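Local coordinates for LanC-like protein GCR2 (PDB 3T33) that may take part in abscisic acid signalling and, as a member of the LanC-like family, holds a zinc ion within an all-helical barrel, at residues G137-K142 and K186-E191; Y78-G83 and T125-Y130; G83-A88 and A131-L136. All coordinates share one frame; numbering follows the deposited sequence.

In the fold
The three contacts follow neighbouring inner helices of the α/α-barrel, here helices 84-98, 130-144 and 174-188. Interaction 2 joins the loops leading into the first two of these helices, and interaction 3 joins their N-terminal parts. The centres of these two contacts lie 6 Å apart, they share Gly83, and their segments alternate along the chain. Interaction 1 comes later in the sequence: it pairs the second half of helix 130-144 with the end of helix 174-188, its centre 14 Å from that of interaction 3 and 18 Å from that of interaction 2. Helix 130-144 thus links both of its neighbours, while only interaction 2 reaches the zinc site.

Interaction 1. Residues G137-K142 and K186-E191; sequences GAVAAK and KHIGQE
Two neighbouring inner helices of the α/α-barrel meet here near their C-terminal ends, where Val139 and Lys142 of helix 130-144 take up His187 and Ile188 from the last turn of helix 174-188. The contact is wholly one of packing, with no hydrogen bond across it. Val139 grips with both branches. Its CG2 lies 3.7 Å from CB of His187 and 4.2 Å from CD1 of Ile188, while CG1 comes 3.7 Å from His187 ND1, approaching the imidazole obliquely. The valine and histidine side chains cross at about a right angle. With its CG1 anti to the backbone N (chi1 170°), the short β-branched valine sets both methyls against His187, with CG2 touching Ile188 as well, which suits a buried place between two close helices.

Ile188 works through the end of its longer branch. Its CD1 meets the aliphatic part of Lys142 at CG, 3.7 Å off, and at CB, and also comes 4.1 Å from the carbonyl oxygen of Ala138. The lysine chain, bent at chi2 (50°), crosses the isoleucine at about a right angle and offers its CB and CG methylenes as an apolar surface. The charged tip has other partners: Lys142 NZ forms a salt bridge with Asp147, and the same side chain makes a cation-pi contact with Tyr150, which also touches Ile188. The histidine ring also stacks with Phe183, one turn earlier in the same helix.

Just past Ile188 the helix stops at Gly189, whose positive phi (70°) is easily adopted by glycine and turns the chain off into a loop. Side-by-side packing of successive inner helices is characteristic of the α/α-toroid of LanC proteins; here Val139 and Ile188 form it, with the Lys142 stem at the margin.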
ATOM      1  N   GLY A 137       9.110 -10.203  11.545  1.00 31.91           N
ATOM      2  CA  GLY A 137       9.498 -11.115  12.627  1.00 31.14           C
ATOM      3  C   GLY A 137       9.841 -10.318  13.850  1.00 32.31           C
ATOM      4  O   GLY A 137       9.330 -10.615  14.931  1.00 32.78           O
ATOM      5  N   ALA A 138      10.725  -9.319  13.682  1.00 31.03           N
ATOM      6  CA  ALA A 138      11.241  -8.553  14.803  1.00 32.15           C
ATOM      7  C   ALA A 138      10.144  -7.702  15.477  1.00 31.90           C
ATOM      8  O   ALA A 138      10.137  -7.528  16.664  1.00 31.03           O
ATOM      9  CB  ALA A 138      12.417  -7.621  14.334  1.00 30.89           C
ATOM     10  N   VAL A 139       9.203  -7.203  14.686  1.00 32.95           N
ATOM     11  CA  VAL A 139       8.137  -6.353  15.226  1.00 32.90           C
ATOM     12  C   VAL A 139       7.134  -7.236  15.970  1.00 33.07           C
ATOM     13  O   VAL A 139       6.770  -6.960  17.102  1.00 32.97           O
ATOM     14  CB  VAL A 139       7.512  -5.458  14.102  1.00 33.10           C
ATOM     15  CG1 VAL A 139       6.264  -4.765  14.624  1.00 34.86           C
ATOM     16  CG2 VAL A 139       8.548  -4.392  13.618  1.00 30.98           C
ATOM     17  N   ALA A 140       6.728  -8.330  15.335  1.00 33.05           N
ATOM     18  CA  ALA A 140       5.800  -9.286  15.951  1.00 33.26           C
ATOM     19  C   ALA A 140       6.365  -9.826  17.263  1.00 33.87           C
ATOM     20  O   ALA A 140       5.639  -9.887  18.228  1.00 32.33           O
ATOM     21  CB  ALA A 140       5.408 -10.390  14.992  1.00 31.16           C
ATOM     22  N   ALA A 141       7.667 -10.127  17.309  1.00 35.63           N
ATOM     23  CA  ALA A 141       8.353 -10.562  18.559  1.00 37.62           C
ATOM     24  C   ALA A 141       8.395  -9.518  19.654  1.00 38.81           C
ATOM     25  O   ALA A 141       8.286  -9.839  20.834  1.00 39.07           O
ATOM     26  CB  ALA A 141       9.796 -11.089  18.271  1.00 37.21           C
ATOM     27  N   LYS A 142       8.625  -8.275  19.260  1.00 40.40           N
ATOM     28  CA  LYS A 142       8.551  -7.166  20.190  1.00 42.23           C
ATOM     29  C   LYS A 142       7.122  -7.077  20.761  1.00 42.67           C
ATOM     30  O   LYS A 142       6.948  -6.891  21.952  1.00 42.93           O
ATOM     31  CB  LYS A 142       8.977  -5.837  19.507  1.00 42.25           C
ATOM     32  CG  LYS A 142       9.684  -4.806  20.424  1.00 43.99           C
ATOM     33  CD  LYS A 142      10.830  -5.462  21.215  1.00 45.27           C
ATOM     34  CE  LYS A 142      11.653  -4.497  22.072  1.00 47.43           C
ATOM     35  NZ  LYS A 142      12.711  -5.295  22.785  1.00 49.65           N
ATOM     36  N   LYS A 186      10.663   2.681  13.069  1.00 35.27           N
ATOM     37  CA  LYS A 186       9.443   3.357  13.500  1.00 37.30           C
ATOM     38  C   LYS A 186       8.688   2.498  14.537  1.00 37.17           C
ATOM     39  O   LYS A 186       8.370   2.974  15.626  1.00 37.95           O
ATOM     40  CB  LYS A 186       8.587   3.613  12.241  1.00 37.43           C
ATOM     41  CG  LYS A 186       7.116   3.975  12.481  1.00 44.27           C
ATOM     42  CD  LYS A 186       6.884   5.495  12.374  1.00 51.26           C
ATOM     43  CE  LYS A 186       5.441   5.862  11.948  1.00 54.24           C
ATOM     44  NZ  LYS A 186       5.408   7.154  11.166  1.00 56.75           N
ATOM     45  N   HIS A 187       8.462   1.230  14.210  1.00 37.50           N
ATOM     46  CA  HIS A 187       7.736   0.312  15.042  1.00 38.79           C
ATOM     47  C   HIS A 187       8.388  -0.047  16.355  1.00 39.33           C
ATOM     48  O   HIS A 187       7.697  -0.057  17.394  1.00 37.49           O
ATOM     49  CB  HIS A 187       7.390  -0.964  14.280  1.00 39.26           C
ATOM     50  CG  HIS A 187       6.251  -0.802  13.319  1.00 44.24           C
ATOM     51  ND1 HIS A 187       5.035  -1.424  13.501  1.00 45.76           N
ATOM     52  CD2 HIS A 187       6.125  -0.050  12.194  1.00 46.00           C
ATOM     53  CE1 HIS A 187       4.217  -1.089  12.515  1.00 48.73           C
ATOM     54  NE2 HIS A 187       4.855  -0.262  11.707  1.00 49.19           N
ATOM     55  N   ILE A 188       9.695  -0.365  16.327  1.00 39.08           N
ATOM     56  CA  ILE A 188      10.397  -0.655  17.573  1.00 39.47           C
ATOM     57  C   ILE A 188      10.567   0.638  18.359  1.00 40.14           C
ATOM     58  O   ILE A 188      10.684   0.589  19.576  1.00 40.52           O
ATOM     59  CB  ILE A 188      11.823  -1.260  17.368  1.00 38.42           C
ATOM     60  CG1 ILE A 188      11.798  -2.595  16.656  1.00 38.91           C
ATOM     61  CG2 ILE A 188      12.540  -1.415  18.698  1.00 40.44           C
ATOM     62  CD1 ILE A 188      10.681  -3.524  17.076  1.00 38.69           C
ATOM     63  N   GLY A 189      10.633   1.781  17.664  1.00 41.09           N
ATOM     64  CA  GLY A 189      10.908   3.095  18.300  1.00 41.83           C
ATOM     65  C   GLY A 189      12.361   3.169  18.790  1.00 43.19           C
ATOM     66  O   GLY A 189      12.689   3.809  19.820  1.00 44.31           O
ATOM     67  N   GLN A 190      13.240   2.522  18.031  1.00 42.64           N
ATOM     68  CA  GLN A 190      14.658   2.451  18.347  1.00 42.51           C
ATOM     69  C   GLN A 190      15.449   2.451  17.030  1.00 41.17           C
ATOM     70  O   GLN A 190      14.904   2.149  15.926  1.00 39.38           O
ATOM     71  CB  GLN A 190      14.952   1.165  19.123  1.00 43.03           C
ATOM     72  CG  GLN A 190      14.677   1.176  20.634  1.00 47.59           C
ATOM     73  CD  GLN A 190      15.070  -0.169  21.235  1.00 54.14           C
ATOM     74  OE1 GLN A 190      16.130  -0.713  20.894  1.00 56.60           O
ATOM     75  NE2 GLN A 190      14.207  -0.744  22.070  1.00 52.91           N
ATOM     76  N   GLU A 191      16.724   2.824  17.155  1.00 40.48           N
ATOM     77  CA  GLU A 191      17.683   2.766  16.049  1.00 39.21           C
ATOM     78  C   GLU A 191      18.124   1.298  15.931  1.00 38.03           C
ATOM     79  O   GLU A 191      19.259   0.957  16.242  1.00 38.07           O
ATOM     80  CB  GLU A 191      18.871   3.696  16.306  1.00 38.49           C
ATOM     81  CG  GLU A 191      19.914   3.555  15.230  1.00 38.76           C
ATOM     82  CD  GLU A 191      21.001   4.647  15.202  1.00 38.79           C
ATOM     83  OE1 GLU A 191      21.157   5.445  16.119  1.00 37.84           O
ATOM     84  OE2 GLU A 191      21.705   4.712  14.198  1.00 41.80           O
TER

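Interaction 2. Residues Y78-G83 and T125-Y130; sequences YNLYTG and TFICGY
The Tyr81 ring meets CG2 of Ile127 edge-on and in its plane, the methyl lying 3.6 Å from CD2. Obliquely to the same ring sits the sulfur of Cys128, with SG 5.0 Å from the ring centroid, a sulfur-aromatic contact; Phe389 meets this ring as well, with the planes about 25° apart. Tyr78 receives CB of Asn79 over the centre of one face, whereas the backbone N of Tyr130 lies at its edge, near the plane. The hydroxyl end of Tyr78 comes 3.5 Å from CA of Gly129 and bonds to Ser121. Glycine suits position 129 because of its own loop, where a CB would run into the backbone N of Thr125. The third ring, Phe126, takes CD2 of Leu80 obliquely, 3.6 Å from CE2.

These two loops lead into inner helices of the LanC-type α/α-barrel, and each holds the first glycine of a Gly-x-x-Gly sequence, Gly83 or Gly129. An Asx motif shapes the first: Asn79 OD1 accepts from both Thr82 N and Gly83 N, and two bonds fix the rotation of the amide. CG of Asn79 sits between the backbone N and the carbonyl carbon (chi1 82°), from where ND2 gives a weak bond to Cys128 O. The matching turn in 125-130 is an ST motif, with Thr125 OG1 accepting from Cys128 N.

Between the loops, a weak bond runs from Tyr81 N to Ile127 O at 3.1 Å. A bridging water accepts from Leu80 N and donates to Phe126 O and to Gly129 O, the latter at 2.7 Å, satisfying backbone groups of both loops. The side chain of Tyr81 borders the zinc site, about 4 Å from the metal and about 3 Å from the side chain of Cys333, a zinc ligand (nearest atoms).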
ATOM      1  N   TYR A  78       6.625 -17.538   0.266  1.00 40.97           N
ATOM      2  CA  TYR A  78       7.398 -16.828   1.298  1.00 37.56           C
ATOM      3  C   TYR A  78       7.277 -15.321   1.381  1.00 35.31           C
ATOM      4  O   TYR A  78       7.098 -14.818   2.423  1.00 34.03           O
ATOM      5  CB  TYR A  78       8.861 -17.267   1.335  1.00 38.58           C
ATOM      6  CG  TYR A  78       9.925 -16.252   0.931  1.00 40.85           C
ATOM      7  CD1 TYR A  78      10.258 -15.198   1.738  1.00 42.74           C
ATOM      8  CD2 TYR A  78      10.619 -16.392  -0.247  1.00 44.63           C
ATOM      9  CE1 TYR A  78      11.203 -14.304   1.362  1.00 44.97           C
ATOM     10  CE2 TYR A  78      11.568 -15.514  -0.624  1.00 44.87           C
ATOM     11  CZ  TYR A  78      11.866 -14.474   0.176  1.00 46.18           C
ATOM     12  OH  TYR A  78      12.817 -13.609  -0.219  1.00 46.42           O
ATOM     13  N   ASN A  79       7.370 -14.606   0.287  1.00 33.47           N
ATOM     14  CA  ASN A  79       7.338 -13.164   0.360  1.00 33.74           C
ATOM     15  C   ASN A  79       6.003 -12.514   0.703  1.00 33.74           C
ATOM     16  O   ASN A  79       5.007 -13.184   0.799  1.00 32.83           O
ATOM     17  CB  ASN A  79       8.015 -12.530  -0.847  1.00 32.76           C
ATOM     18  CG  ASN A  79       7.135 -12.443  -2.047  1.00 33.25           C
ATOM     19  OD1 ASN A  79       5.980 -12.743  -1.991  1.00 33.16           O
ATOM     20  ND2 ASN A  79       7.701 -12.037  -3.148  1.00 27.31           N
ATOM     21  N   LEU A  80       6.010 -11.203   0.899  1.00 32.89           N
ATOM     22  CA  LEU A  80       4.784 -10.512   1.362  1.00 32.52           C
ATOM     23  C   LEU A  80       3.760 -10.446   0.250  1.00 32.50           C
ATOM     24  O   LEU A  80       2.540 -10.595   0.478  1.00 30.73           O
ATOM     25  CB  LEU A  80       5.121  -9.105   1.872  1.00 31.44           C
ATOM     26  CG  LEU A  80       4.009  -8.349   2.570  1.00 28.68           C
ATOM     27  CD1 LEU A  80       3.833  -8.817   4.026  1.00 24.52           C
ATOM     28  CD2 LEU A  80       4.247  -6.804   2.493  1.00 26.29           C
ATOM     29  N   TYR A  81       4.308 -10.265  -0.953  1.00 33.53           N
ATOM     30  CA  TYR A  81       3.594  -9.880  -2.174  1.00 34.12           C
ATOM     31  C   TYR A  81       2.643 -10.960  -2.607  1.00 35.54           C
ATOM     32  O   TYR A  81       1.437 -10.682  -2.807  1.00 36.00           O
ATOM     33  CB  TYR A  81       4.605  -9.634  -3.313  1.00 35.17           C
ATOM     34  CG  TYR A  81       3.953  -9.059  -4.529  1.00 35.10           C
ATOM     35  CD1 TYR A  81       3.487  -9.871  -5.532  1.00 33.72           C
ATOM     36  CD2 TYR A  81       3.755  -7.683  -4.643  1.00 35.19           C
ATOM     37  CE1 TYR A  81       2.845  -9.335  -6.607  1.00 36.16           C
ATOM     38  CE2 TYR A  81       3.140  -7.149  -5.695  1.00 31.58           C
ATOM     39  CZ  TYR A  81       2.670  -7.962  -6.662  1.00 34.40           C
ATOM     40  OH  TYR A  81       2.073  -7.399  -7.726  1.00 32.00           O
ATOM     41  N   THR A  82       3.148 -12.195  -2.739  1.00 35.09           N
ATOM     42  CA  THR A  82       2.278 -13.320  -3.069  1.00 35.16           C
ATOM     43  C   THR A  82       2.405 -14.515  -2.111  1.00 34.37           C
ATOM     44  O   THR A  82       1.598 -15.427  -2.139  1.00 33.65           O
ATOM     45  CB  THR A  82       2.426 -13.788  -4.550  1.00 36.11           C
ATOM     46  OG1 THR A  82       3.819 -13.945  -4.900  1.00 36.28           O
ATOM     47  CG2 THR A  82       1.809 -12.786  -5.476  1.00 36.18           C
ATOM     48  N   GLY A  83       3.403 -14.515  -1.258  1.00 34.23           N
ATOM     49  CA  GLY A  83       3.659 -15.709  -0.460  1.00 33.17           C
ATOM     50  C   GLY A  83       3.089 -15.640   0.940  1.00 34.14           C
ATOM     51  O   GLY A  83       2.143 -14.836   1.246  1.00 34.80           O
ATOM     52  N   THR A 125      14.005  -6.719  -0.354  1.00 32.53           N
ATOM     53  CA  THR A 125      13.010  -5.666   0.024  1.00 30.39           C
ATOM     54  C   THR A 125      11.903  -6.128   1.013  1.00 29.81           C
ATOM     55  O   THR A 125      11.708  -7.333   1.285  1.00 27.57           O
ATOM     56  CB  THR A 125      12.315  -5.044  -1.216  1.00 28.96           C
ATOM     57  OG1 THR A 125      11.471  -6.032  -1.806  1.00 26.02           O
ATOM     58  CG2 THR A 125      13.370  -4.572  -2.289  1.00 28.37           C
ATOM     59  N   PHE A 126      11.158  -5.139   1.527  1.00 29.56           N
ATOM     60  CA  PHE A 126      10.000  -5.459   2.380  1.00 29.13           C
ATOM     61  C   PHE A 126       8.951  -6.313   1.667  1.00 28.75           C
ATOM     62  O   PHE A 126       8.495  -7.324   2.234  1.00 29.46           O
ATOM     63  CB  PHE A 126       9.346  -4.168   2.925  1.00 29.26           C
ATOM     64  CG  PHE A 126       8.321  -4.412   3.988  1.00 27.60           C
ATOM     65  CD1 PHE A 126       8.695  -4.586   5.287  1.00 25.12           C
ATOM     66  CD2 PHE A 126       6.968  -4.391   3.683  1.00 29.24           C
ATOM     67  CE1 PHE A 126       7.740  -4.807   6.284  1.00 31.11           C
ATOM     68  CE2 PHE A 126       6.026  -4.567   4.675  1.00 28.84           C
ATOM     69  CZ  PHE A 126       6.422  -4.794   5.975  1.00 27.48           C
ATOM     70  N   ILE A 127       8.570  -5.914   0.462  1.00 27.50           N
ATOM     71  CA  ILE A 127       7.398  -6.496  -0.180  1.00 28.77           C
ATOM     72  C   ILE A 127       7.764  -7.777  -0.949  1.00 31.39           C
ATOM     73  O   ILE A 127       6.942  -8.692  -1.107  1.00 31.96           O
ATOM     74  CB  ILE A 127       6.760  -5.492  -1.160  1.00 28.51           C
ATOM     75  CG1 ILE A 127       6.176  -4.247  -0.449  1.00 26.74           C
ATOM     76  CG2 ILE A 127       5.739  -6.140  -2.073  1.00 25.14           C
ATOM     77  CD1 ILE A 127       5.962  -3.005  -1.465  1.00 20.29           C
ATOM     78  N   CYS A 128       9.008  -7.858  -1.422  1.00 33.29           N
ATOM     79  CA  CYS A 128       9.378  -8.996  -2.238  1.00 35.20           C
ATOM     80  C   CYS A 128      10.492  -9.885  -1.707  1.00 35.10           C
ATOM     81  O   CYS A 128      10.735 -10.939  -2.277  1.00 37.92           O
ATOM     82  CB  CYS A 128       9.648  -8.568  -3.688  1.00 34.64           C
ATOM     83  SG  CYS A 128       8.135  -8.208  -4.542  1.00 37.15           S
ATOM     84  N   GLY A 129      11.142  -9.490  -0.620  1.00 33.88           N
ATOM     85  CA  GLY A 129      12.328 -10.189  -0.135  1.00 31.10           C
ATOM     86  C   GLY A 129      12.381 -10.401   1.357  1.00 30.99           C
ATOM     87  O   GLY A 129      11.379 -10.329   2.091  1.00 32.50           O
ATOM     88  N   TYR A 130      13.587 -10.572   1.809  1.00 29.19           N
ATOM     89  CA  TYR A 130      13.914 -11.145   3.070  1.00 29.18           C
ATOM     90  C   TYR A 130      13.879 -10.115   4.195  1.00 27.95           C
ATOM     91  O   TYR A 130      13.705 -10.482   5.378  1.00 25.85           O
ATOM     92  CB  TYR A 130      15.383 -11.682   2.930  1.00 30.07           C
ATOM     93  CG  TYR A 130      15.872 -12.402   4.141  1.00 32.79           C
ATOM     94  CD1 TYR A 130      15.113 -13.428   4.670  1.00 35.06           C
ATOM     95  CD2 TYR A 130      17.081 -12.058   4.772  1.00 37.90           C
ATOM     96  CE1 TYR A 130      15.522 -14.163   5.814  1.00 39.79           C
ATOM     97  CE2 TYR A 130      17.537 -12.791   5.929  1.00 39.94           C
ATOM     98  CZ  TYR A 130      16.726 -13.878   6.441  1.00 41.85           C
ATOM     99  OH  TYR A 130      17.041 -14.657   7.576  1.00 39.17           O
TER
HETATM  100  O   HOH W   1       8.754 -10.082   1.397  1.00 33.37           O

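Interaction 3. Residues G83-A88 and A131-L136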
ATOM      1  N   GLY A  83       3.403 -14.515  -1.258  1.00 34.23           N
ATOM      2  CA  GLY A  83       3.659 -15.709  -0.460  1.00 33.17           C
ATOM      3  C   GLY A  83       3.089 -15.640   0.940  1.00 34.14           C
ATOM      4  O   GLY A  83       2.143 -14.836   1.246  1.00 34.80           O
ATOM      5  N   VAL A  84       3.696 -16.408   1.824  1.00 31.93           N
ATOM      6  CA  VAL A  84       3.078 -16.693   3.077  1.00 31.82           C
ATOM      7  C   VAL A  84       3.252 -15.543   4.071  1.00 30.97           C
ATOM      8  O   VAL A  84       2.483 -15.399   5.005  1.00 30.65           O
ATOM      9  CB  VAL A  84       3.567 -18.076   3.614  1.00 32.96           C
ATOM     10  CG1 VAL A  84       3.180 -18.255   5.080  1.00 30.03           C
ATOM     11  CG2 VAL A  84       2.978 -19.182   2.743  1.00 32.46           C
ATOM     12  N   LEU A  85       4.246 -14.702   3.830  1.00 28.78           N
ATOM     13  CA  LEU A  85       4.421 -13.535   4.642  1.00 28.66           C
ATOM     14  C   LEU A  85       3.206 -12.568   4.517  1.00 27.10           C
ATOM     15  O   LEU A  85       2.865 -11.894   5.481  1.00 27.80           O
ATOM     16  CB  LEU A  85       5.748 -12.807   4.318  1.00 28.18           C
ATOM     17  CG  LEU A  85       6.148 -11.907   5.503  1.00 28.07           C
ATOM     18  CD1 LEU A  85       6.693 -12.683   6.770  1.00 26.83           C
ATOM     19  CD2 LEU A  85       7.128 -10.820   5.106  1.00 26.73           C
ATOM     20  N   GLY A  86       2.586 -12.518   3.342  1.00 25.47           N
ATOM     21  CA  GLY A  86       1.304 -11.815   3.150  1.00 26.16           C
ATOM     22  C   GLY A  86       0.281 -12.250   4.180  1.00 25.98           C
ATOM     23  O   GLY A  86      -0.412 -11.438   4.772  1.00 27.52           O
ATOM     24  N   THR A  87       0.254 -13.529   4.478  1.00 26.03           N
ATOM     25  CA  THR A  87      -0.678 -14.055   5.461  1.00 26.28           C
ATOM     26  C   THR A  87      -0.288 -13.646   6.856  1.00 27.19           C
ATOM     27  O   THR A  87      -1.157 -13.181   7.614  1.00 28.26           O
ATOM     28  CB  THR A  87      -0.758 -15.598   5.331  1.00 26.73           C
ATOM     29  OG1 THR A  87      -1.281 -15.900   4.025  1.00 24.97           O
ATOM     30  CG2 THR A  87      -1.629 -16.194   6.388  1.00 25.71           C
ATOM     31  N   ALA A  88       1.006 -13.768   7.200  1.00 25.21           N
ATOM     32  CA  ALA A  88       1.459 -13.312   8.480  1.00 24.25           C
ATOM     33  C   ALA A  88       1.117 -11.828   8.702  1.00 25.31           C
ATOM     34  O   ALA A  88       0.733 -11.402   9.806  1.00 26.73           O
ATOM     35  CB  ALA A  88       3.019 -13.520   8.609  1.00 23.58           C
ATOM     36  N   ALA A 131      14.139  -8.849   3.851  1.00 27.23           N
ATOM     37  CA  ALA A 131      13.994  -7.735   4.821  1.00 27.86           C
ATOM     38  C   ALA A 131      12.547  -7.679   5.327  1.00 28.08           C
ATOM     39  O   ALA A 131      12.305  -7.416   6.482  1.00 28.18           O
ATOM     40  CB  ALA A 131      14.419  -6.349   4.174  1.00 26.45           C
ATOM     41  N   GLY A 132      11.590  -7.947   4.449  1.00 30.07           N
ATOM     42  CA  GLY A 132      10.163  -8.071   4.858  1.00 30.56           C
ATOM     43  C   GLY A 132       9.974  -9.098   5.954  1.00 31.12           C
ATOM     44  O   GLY A 132       9.347  -8.823   6.989  1.00 32.90           O
ATOM     45  N   VAL A 133      10.520 -10.292   5.740  1.00 31.36           N
ATOM     46  CA  VAL A 133      10.452 -11.429   6.714  1.00 30.14           C
ATOM     47  C   VAL A 133      11.077 -11.068   8.050  1.00 31.78           C
ATOM     48  O   VAL A 133      10.491 -11.280   9.131  1.00 32.67           O
ATOM     49  CB  VAL A 133      11.194 -12.665   6.164  1.00 29.96           C
ATOM     50  CG1 VAL A 133      11.229 -13.810   7.205  1.00 28.34           C
ATOM     51  CG2 VAL A 133      10.577 -13.094   4.838  1.00 27.95           C
ATOM     52  N   CYS A 134      12.278 -10.508   7.998  1.00 30.81           N
ATOM     53  CA  CYS A 134      12.948 -10.135   9.210  1.00 29.91           C
ATOM     54  C   CYS A 134      12.299  -8.989   9.926  1.00 30.10           C
ATOM     55  O   CYS A 134      12.351  -8.924  11.150  1.00 31.15           O
ATOM     56  CB  CYS A 134      14.397  -9.770   8.881  1.00 30.27           C
ATOM     57  SG  CYS A 134      15.401 -11.241   8.301  1.00 33.77           S
ATOM     58  N   ALA A 135      11.767  -8.010   9.206  1.00 30.00           N
ATOM     59  CA  ALA A 135      11.279  -6.831   9.913  1.00 29.59           C
ATOM     60  C   ALA A 135       9.960  -7.173  10.587  1.00 30.13           C
ATOM     61  O   ALA A 135       9.746  -6.778  11.718  1.00 31.36           O
ATOM     62  CB  ALA A 135      11.125  -5.634   8.969  1.00 29.32           C
ATOM     63  N   LEU A 136       9.106  -7.971   9.942  1.00 30.08           N
ATOM     64  CA  LEU A 136       7.866  -8.385  10.586  1.00 30.38           C
ATOM     65  C   LEU A 136       8.191  -9.296  11.750  1.00 30.08           C
ATOM     66  O   LEU A 136       7.645  -9.203  12.824  1.00 29.49           O
ATOM     67  CB  LEU A 136       6.974  -9.147   9.615  1.00 29.69           C
ATOM     68  CG  LEU A 136       5.448  -9.080   9.709  1.00 31.70           C
ATOM     69  CD1 LEU A 136       4.673 -10.251   9.070  1.00 27.66           C
ATOM     70  CD2 LEU A 136       4.849  -8.618  11.034  1.00 28.83           C
TER
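Leu85 drives its branched end against the backbone of Gly132 and Val133, where two neighbouring, roughly parallel inner helices of the LanC-type α/α-barrel begin. The segments cross at 25° with their axes 10.7 Å apart at closest, so side chains must bridge the gap. A leucine is long enough to do this, and its CG anti to the backbone N (chi1 -159°) carries the methyls across. The packing is tightest at Gly132: with no side chain there, CD2 of Leu85 can settle 3.4 Å from its carbonyl carbon. Gly132 is also the second glycine of a Gly-x-x-Gly sequence, as Gly86 is on the facing helix.

Elsewhere the fit is easier. CG2 of Val133 stands 4.1 Å from Leu85 CD2, and this valine also leans on Tyr78. One turn on, the backbones lie farther apart, and Leu136 reaches back across, sliding past Leu85 in the opposite direction. All five touching residues are buried, so the looser part is still interior; helix 101-118 closes over Ala88 with Asn110 and Val111. The small methyl of Ala88 receives the tip of the longer chain, its CB 3.7 Å from CD1 of Leu136.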